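Local coordinates for protein polyhedrin (Antheraea mylitta cypovirus 4, PDB 5A8S) that probably forms the crystalline occlusion bodies (polyhedra) of this insect virus, packing with other copies of itself into a protein microcrystal, at residues N193-N196 with Q202-T205; Y32-M37 with N121-W126; T83-H86 with G90-Y93. One frame throughout, in Å; residues are numbered along the deposited sequence.

Contact 1: N193-N196 with Q202-T205; sequences NRFN and QTLT
Thr203, on the short helix 200-205, packs into the type I beta turn Asn193-Asn196, where its two branches meet Arg194 and Phe195 separately. The methyl branch is directed at the aromatic ring: CG2 of Thr203 lies 3.7 Å from the centroid of the Phe195 ring and 16° off the ring normal, which defines a CH-pi contact over the face. The methyl is displaced toward the rim, its nearest ring atom being CE2 of Phe195 at 3.6 Å. This placement follows from the threonine torsion (chi1 -57°), which sets CG2 anti to the backbone N and leaves OG1 anti to the carbonyl carbon, on the other branch. OG1 of Thr203 then lies 2.7 Å from the backbone O of Arg194. The distance suits a hydrogen bond, but Gln199 O is a second acceptor for the same hydroxyl proton, so the proton may go to either oxygen. The turn that presents this carbonyl closes through Asn196 N to Asn193 O at 2.9 Å, and it also contains an Asx turn: Asn193 OD1 accepts from Phe195 N at 2.9 Å, with the donor 43° out of the side-chain carbonyl plane. Above the hydroxyl runs the arginine, whose chain bends at chi3 and lays one guanidinium face over OG1 of Thr203. NH2 of Arg194 is 3.2 Å from that oxygen, yet the angle is too poor for a hydrogen bond, because the oxygen stands above the plane in which the N-H groups point. The charge is met instead by Asp60, which forms a salt bridge with NH1. Gln202 borders the guanidinium obliquely and turns its own NE2 to Asp35, while Ala201 of the third subunit packs against Phe195.

Contact 2: Y32-M37 with N121-W126; sequences YVQDAM and NGNIDW
Asn123 and Tyr32 meet amide to ring edge. The carboxamide oxygen, OD1 of Asn123, approaches CD1 of Tyr32 to 3.4 Å, and the carbon CG of Asn123 lies in the ring plane at its edge, 3.7 Å from the same CD1. Because the amide plane is turned 77° from the ring plane, this is an edge contact with no stacking of the two flat groups. The asparagine reaches the tyrosine by holding CG anti to its backbone N (chi1 -170°), which carries the amide across to the loop 32-37. Its nitrogen faces Gln34: NE2 of Gln34 and ND2 of Asn123 stand 3.3 Å apart with the amide planes 69° apart, and since both are donors they cannot bond to each other. Each has a separate acceptor. Gln34 NE2 gives to Arg187 O, while its OE1 accepts from NH1 of Arg194, and Asn123 ND2 gives to water 1 at 2.9 Å; that water makes a weak bond, 3.2 Å long, to Val33 O. A second water joins the backbones, accepting from Asn123 N at 2.9 Å and donating to Met37 O at 2.8 Å. Water therefore carries the polar link between two irregular segments, one holding the type II turn Val33-Ala36 and the other an inverse gamma turn centred on Asn123. Arg148 of the second subunit binds Gln34 O from outside the chain. Within it, segment 32-37 leads from helix 15-29 into strand 38-45, and segment 121-126 leaves strand 115-121, the antiparallel neighbour of 38-45, on the way to strand 130-134 of the three-stranded sheet.

Contact 3: T83-H86 with G90-Y93; sequences TNTH and GQGY
Gln91 carries the tight part of this contact, with its carboxamide set against the backbone of Asn84 and Thr85. NE2 of Gln91 donates to Asn84 O at 3.0 Å with an N-H...O angle of 148°; the acceptor lies near the amide plane, whereas the donor stands 40° out of the carbonyl plane. A second bond from NE2, to Arg87 O, helps fix the amide's rotation. The bend at chi2 (-54°) folds the chain back, so that OE1 of Gln91 packs 3.2 Å from the methyl CG2 of Thr83 and 3.6 Å from CA of Thr85. The other branch of Thr83 faces a looser, watery side. There OG1 of Thr83 is 3.7 Å from Gly90 O, and water 4 spans the gap, donating to OG1 at 2.8 Å and to Gly90 O at 2.6 Å. Water 3 donates to Thr83 OG1 and accepts from Tyr93 N, in the first turn of helix 92-97; Asp80 also bonds OG1. Asn84 OD1 closes an Asx turn with His86 N, while Gln91, at the N-cap of helix 92-97, and Gly90 before it both face Ser103, forming a G1 beta bulge.

How the contacts relate
Contacts 1 and 2 adjoin although their segments are far apart in sequence. Their centres are 14 Å apart, and two probable hydrogen bonds join them: Gln202 NE2 to Asp35 OD2 at 2.7 Å and Arg194 NH1 to Gln34 OE1 at 3.1 Å. Both also touch the second subunit. Contact 3 is remote, its centre 42 Å from that of contact 1 and 41 Å from that of contact 2, with nearest atoms about 27 and 28 Å away. In sequence it is nested inside the loop closed by contact 2, yet it lies on the opposite side of the chain's centre from that contact. Contacts 1 and 3 both meet the third subunit, so both lie where subunits of the three-chain assembly meet.

Contact 1: N193-N196 with Q202-T205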
# COMPACT_ATOMS: atom_id res chain seq x y z
N ASN A 193 10.52 -17.08 -16.81
CA ASN A 193 9.75 -15.94 -16.31
C ASN A 193 9.41 -16.17 -14.84
O ASN A 193 8.60 -17.03 -14.51
CB ASN A 193 8.46 -15.78 -17.12
CG ASN A 193 7.69 -14.51 -16.78
OD1 ASN A 193 7.96 -13.85 -15.77
ND2 ASN A 193 6.72 -14.15 -17.62
N ARG A 194 10.03 -15.39 -13.95
CA ARG A 194 9.82 -15.60 -12.52
C ARG A 194 8.43 -15.14 -12.07
O ARG A 194 8.01 -15.43 -10.94
CB ARG A 194 10.92 -14.93 -11.70
CG ARG A 194 12.24 -15.74 -11.67
CD ARG A 194 13.24 -15.16 -10.69
NE ARG A 194 12.74 -15.29 -9.33
CZ ARG A 194 12.52 -14.27 -8.50
NH1 ARG A 194 12.79 -13.02 -8.87
NH2 ARG A 194 12.03 -14.52 -7.29
N PHE A 195 7.73 -14.44 -12.96
CA PHE A 195 6.33 -14.05 -12.72
C PHE A 195 5.37 -15.09 -13.30
O PHE A 195 4.17 -14.86 -13.40
CB PHE A 195 6.04 -12.67 -13.32
CG PHE A 195 6.86 -11.56 -12.72
CD1 PHE A 195 8.16 -11.34 -13.13
CD2 PHE A 195 6.32 -10.75 -11.72
CE1 PHE A 195 8.93 -10.33 -12.57
CE2 PHE A 195 7.08 -9.73 -11.15
CZ PHE A 195 8.40 -9.52 -11.58
N ASN A 196 5.91 -16.25 -13.66
CA ASN A 196 5.13 -17.26 -14.35
C ASN A 196 5.09 -18.57 -13.58
O ASN A 196 6.06 -18.95 -12.92
CB ASN A 196 5.72 -17.50 -15.73
CG ASN A 196 5.06 -18.66 -16.45
OD1 ASN A 196 5.70 -19.66 -16.80
ND2 ASN A 196 3.75 -18.55 -16.65
N GLN A 202 6.77 -16.87 -4.93
CA GLN A 202 7.89 -16.25 -4.23
C GLN A 202 8.08 -14.83 -4.73
O GLN A 202 8.29 -13.91 -3.95
CB GLN A 202 9.18 -17.04 -4.45
CG GLN A 202 10.41 -16.38 -3.81
CD GLN A 202 11.66 -17.25 -3.89
OE1 GLN A 202 11.57 -18.46 -4.03
NE2 GLN A 202 12.82 -16.62 -3.82
N THR A 203 8.02 -14.66 -6.05
CA THR A 203 8.26 -13.37 -6.67
C THR A 203 7.25 -12.34 -6.15
O THR A 203 7.56 -11.17 -5.95
CB THR A 203 8.15 -13.51 -8.19
OG1 THR A 203 9.09 -14.50 -8.63
CG2 THR A 203 8.44 -12.18 -8.88
N LEU A 204 6.03 -12.81 -5.91
CA LEU A 204 4.95 -11.95 -5.48
C LEU A 204 5.05 -11.69 -3.98
O LEU A 204 5.07 -10.55 -3.55
CB LEU A 204 3.60 -12.60 -5.82
CG LEU A 204 2.34 -11.96 -5.23
CD1 LEU A 204 2.10 -10.61 -5.86
CD2 LEU A 204 1.12 -12.87 -5.40
N THR A 205 5.14 -12.74 -3.18
CA THR A 205 4.98 -12.59 -1.74
C THR A 205 6.26 -12.11 -1.05
O THR A 205 6.20 -11.52 0.03
CB THR A 205 4.49 -13.90 -1.10
OG1 THR A 205 5.45 -14.94 -1.31
CG2 THR A 205 3.15 -14.31 -1.70

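Contact 2: Y32-M37 with N121-W126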
# COMPACT_ATOMS: atom_id res chain seq x y z
N TYR A 32 22.48 -9.15 -9.46
CA TYR A 32 21.86 -9.92 -10.55
C TYR A 32 21.33 -11.30 -10.12
O TYR A 32 20.70 -12.00 -10.91
CB TYR A 32 22.86 -10.12 -11.70
CG TYR A 32 23.42 -8.83 -12.27
CD1 TYR A 32 22.58 -7.77 -12.58
CD2 TYR A 32 24.78 -8.69 -12.48
CE1 TYR A 32 23.10 -6.59 -13.10
CE2 TYR A 32 25.30 -7.52 -12.99
CZ TYR A 32 24.46 -6.47 -13.30
OH TYR A 32 24.99 -5.31 -13.81
N VAL A 33 21.60 -11.70 -8.88
CA VAL A 33 21.02 -12.95 -8.39
C VAL A 33 19.57 -12.64 -8.07
O VAL A 33 19.30 -11.78 -7.23
CB VAL A 33 21.75 -13.48 -7.14
CG1 VAL A 33 21.11 -14.76 -6.63
CG2 VAL A 33 23.24 -13.72 -7.44
N GLN A 34 18.63 -13.29 -8.74
CA GLN A 34 17.22 -12.92 -8.60
C GLN A 34 16.78 -12.96 -7.13
O GLN A 34 17.25 -13.79 -6.35
CB GLN A 34 16.33 -13.82 -9.48
CG GLN A 34 16.60 -13.64 -10.98
CD GLN A 34 15.81 -12.50 -11.61
OE1 GLN A 34 14.76 -12.10 -11.11
NE2 GLN A 34 16.32 -11.97 -12.72
N ASP A 35 15.88 -12.04 -6.78
CA ASP A 35 15.45 -11.79 -5.40
C ASP A 35 16.52 -11.09 -4.54
O ASP A 35 16.38 -10.99 -3.32
CB ASP A 35 14.92 -13.05 -4.70
CG ASP A 35 13.44 -12.94 -4.32
OD1 ASP A 35 12.87 -11.84 -4.39
OD2 ASP A 35 12.85 -13.96 -3.92
N ALA A 36 17.58 -10.60 -5.18
CA ALA A 36 18.45 -9.62 -4.56
C ALA A 36 17.70 -8.30 -4.52
O ALA A 36 16.77 -8.09 -5.30
CB ALA A 36 19.73 -9.46 -5.36
N MET A 37 18.10 -7.39 -3.64
CA MET A 37 17.46 -6.08 -3.57
C MET A 37 17.78 -5.22 -4.81
O MET A 37 18.87 -5.30 -5.38
CB MET A 37 17.87 -5.35 -2.29
CG MET A 37 17.45 -6.09 -1.02
SD MET A 37 15.66 -6.38 -0.98
CE MET A 37 15.06 -4.74 -0.70
N ASN A 121 18.35 1.45 -9.79
CA ASN A 121 19.60 0.74 -9.52
C ASN A 121 19.40 -0.74 -9.26
O ASN A 121 18.55 -1.13 -8.48
CB ASN A 121 20.30 1.35 -8.30
CG ASN A 121 20.41 2.86 -8.37
OD1 ASN A 121 21.42 3.40 -8.81
ND2 ASN A 121 19.36 3.55 -7.93
N GLY A 122 20.23 -1.56 -9.90
CA GLY A 122 20.21 -3.00 -9.71
C GLY A 122 19.89 -3.76 -10.98
O GLY A 122 20.10 -3.26 -12.09
N ASN A 123 19.37 -4.98 -10.80
CA ASN A 123 19.06 -5.89 -11.89
C ASN A 123 17.72 -5.53 -12.52
O ASN A 123 16.84 -6.37 -12.64
CB ASN A 123 19.02 -7.32 -11.36
CG ASN A 123 18.94 -8.34 -12.47
OD1 ASN A 123 19.39 -8.10 -13.59
ND2 ASN A 123 18.36 -9.50 -12.16
N ILE A 124 17.57 -4.28 -12.91
CA ILE A 124 16.30 -3.79 -13.41
C ILE A 124 16.11 -4.14 -14.89
O ILE A 124 17.08 -4.24 -15.63
CB ILE A 124 16.19 -2.28 -13.13
CG1 ILE A 124 15.89 -2.06 -11.64
CG2 ILE A 124 15.11 -1.63 -13.99
CD1 ILE A 124 16.24 -0.71 -11.13
N ASP A 125 14.87 -4.38 -15.30
CA ASP A 125 14.56 -4.54 -16.72
C ASP A 125 14.56 -3.14 -17.33
O ASP A 125 13.57 -2.42 -17.23
CB ASP A 125 13.21 -5.23 -16.90
CG ASP A 125 12.71 -5.17 -18.34
OD1 ASP A 125 13.49 -4.79 -19.23
OD2 ASP A 125 11.53 -5.51 -18.59
N TRP A 126 15.67 -2.76 -17.95
CA TRP A 126 15.82 -1.40 -18.48
C TRP A 126 14.87 -1.10 -19.64
O TRP A 126 14.62 0.05 -19.95
CB TRP A 126 17.26 -1.14 -18.91
CG TRP A 126 18.22 -1.30 -17.78
CD1 TRP A 126 19.23 -2.21 -17.68
CD2 TRP A 126 18.24 -0.53 -16.57
NE1 TRP A 126 19.89 -2.05 -16.48
CE2 TRP A 126 19.29 -1.02 -15.79
CE3 TRP A 126 17.46 0.52 -16.08
CZ2 TRP A 126 19.59 -0.50 -14.53
CZ3 TRP A 126 17.76 1.05 -14.84
CH2 TRP A 126 18.82 0.54 -14.08
O HOH W 1 17.91 -9.75 -9.35
O HOH W 2 19.28 -6.00 -8.10

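Contact 3: T83-H86 with G90-Y93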
# COMPACT_ATOMS: atom_id res chain seq x y z
N THR A 83 -2.76 22.64 5.92
CA THR A 83 -4.07 22.83 5.31
C THR A 83 -5.15 22.00 6.01
O THR A 83 -5.30 20.81 5.73
CB THR A 83 -4.03 22.39 3.82
OG1 THR A 83 -3.11 23.21 3.08
CG2 THR A 83 -5.42 22.45 3.19
N ASN A 84 -5.89 22.62 6.93
CA ASN A 84 -7.03 21.96 7.56
C ASN A 84 -8.19 21.96 6.58
O ASN A 84 -8.71 23.00 6.23
CB ASN A 84 -7.41 22.69 8.84
CG ASN A 84 -8.57 22.03 9.57
OD1 ASN A 84 -9.44 21.41 8.96
ND2 ASN A 84 -8.58 22.15 10.89
N THR A 85 -8.60 20.78 6.12
CA THR A 85 -9.51 20.70 4.98
C THR A 85 -10.94 21.11 5.31
O THR A 85 -11.80 21.14 4.43
CB THR A 85 -9.53 19.30 4.33
OG1 THR A 85 -9.83 18.30 5.32
CG2 THR A 85 -8.17 19.00 3.70
N HIS A 86 -11.20 21.44 6.57
CA HIS A 86 -12.53 21.91 6.95
C HIS A 86 -12.65 23.42 6.80
O HIS A 86 -13.75 23.95 6.79
CB HIS A 86 -12.88 21.51 8.39
CG HIS A 86 -14.34 21.32 8.60
ND1 HIS A 86 -15.18 22.35 8.98
CD2 HIS A 86 -15.14 20.23 8.45
CE1 HIS A 86 -16.42 21.89 9.07
NE2 HIS A 86 -16.42 20.61 8.76
N GLY A 90 -7.76 28.41 1.93
CA GLY A 90 -6.49 27.72 1.99
C GLY A 90 -6.45 26.34 1.34
O GLY A 90 -5.48 25.60 1.51
N GLN A 91 -7.49 25.99 0.58
CA GLN A 91 -7.55 24.68 -0.06
C GLN A 91 -6.90 24.73 -1.44
O GLN A 91 -7.58 24.77 -2.45
CB GLN A 91 -8.99 24.21 -0.16
CG GLN A 91 -9.74 24.27 1.17
CD GLN A 91 -9.02 23.53 2.28
OE1 GLN A 91 -8.37 22.50 2.04
NE2 GLN A 91 -9.10 24.06 3.49
N GLY A 92 -5.57 24.72 -1.47
CA GLY A 92 -4.85 24.78 -2.73
C GLY A 92 -4.91 23.45 -3.47
O GLY A 92 -5.08 23.40 -4.68
N TYR A 93 -4.74 22.36 -2.74
CA TYR A 93 -4.83 21.04 -3.35
C TYR A 93 -6.20 20.84 -4.01
O TYR A 93 -6.27 20.39 -5.16
CB TYR A 93 -4.59 19.97 -2.29
CG TYR A 93 -5.03 18.58 -2.70
CD1 TYR A 93 -4.26 17.79 -3.56
CD2 TYR A 93 -6.21 18.04 -2.19
CE1 TYR A 93 -4.67 16.50 -3.91
CE2 TYR A 93 -6.62 16.78 -2.53
CZ TYR A 93 -5.86 16.01 -3.38
OH TYR A 93 -6.31 14.74 -3.68
O HOH W 3 -3.39 23.23 -0.10
O HOH W 4 -3.31 26.01 2.96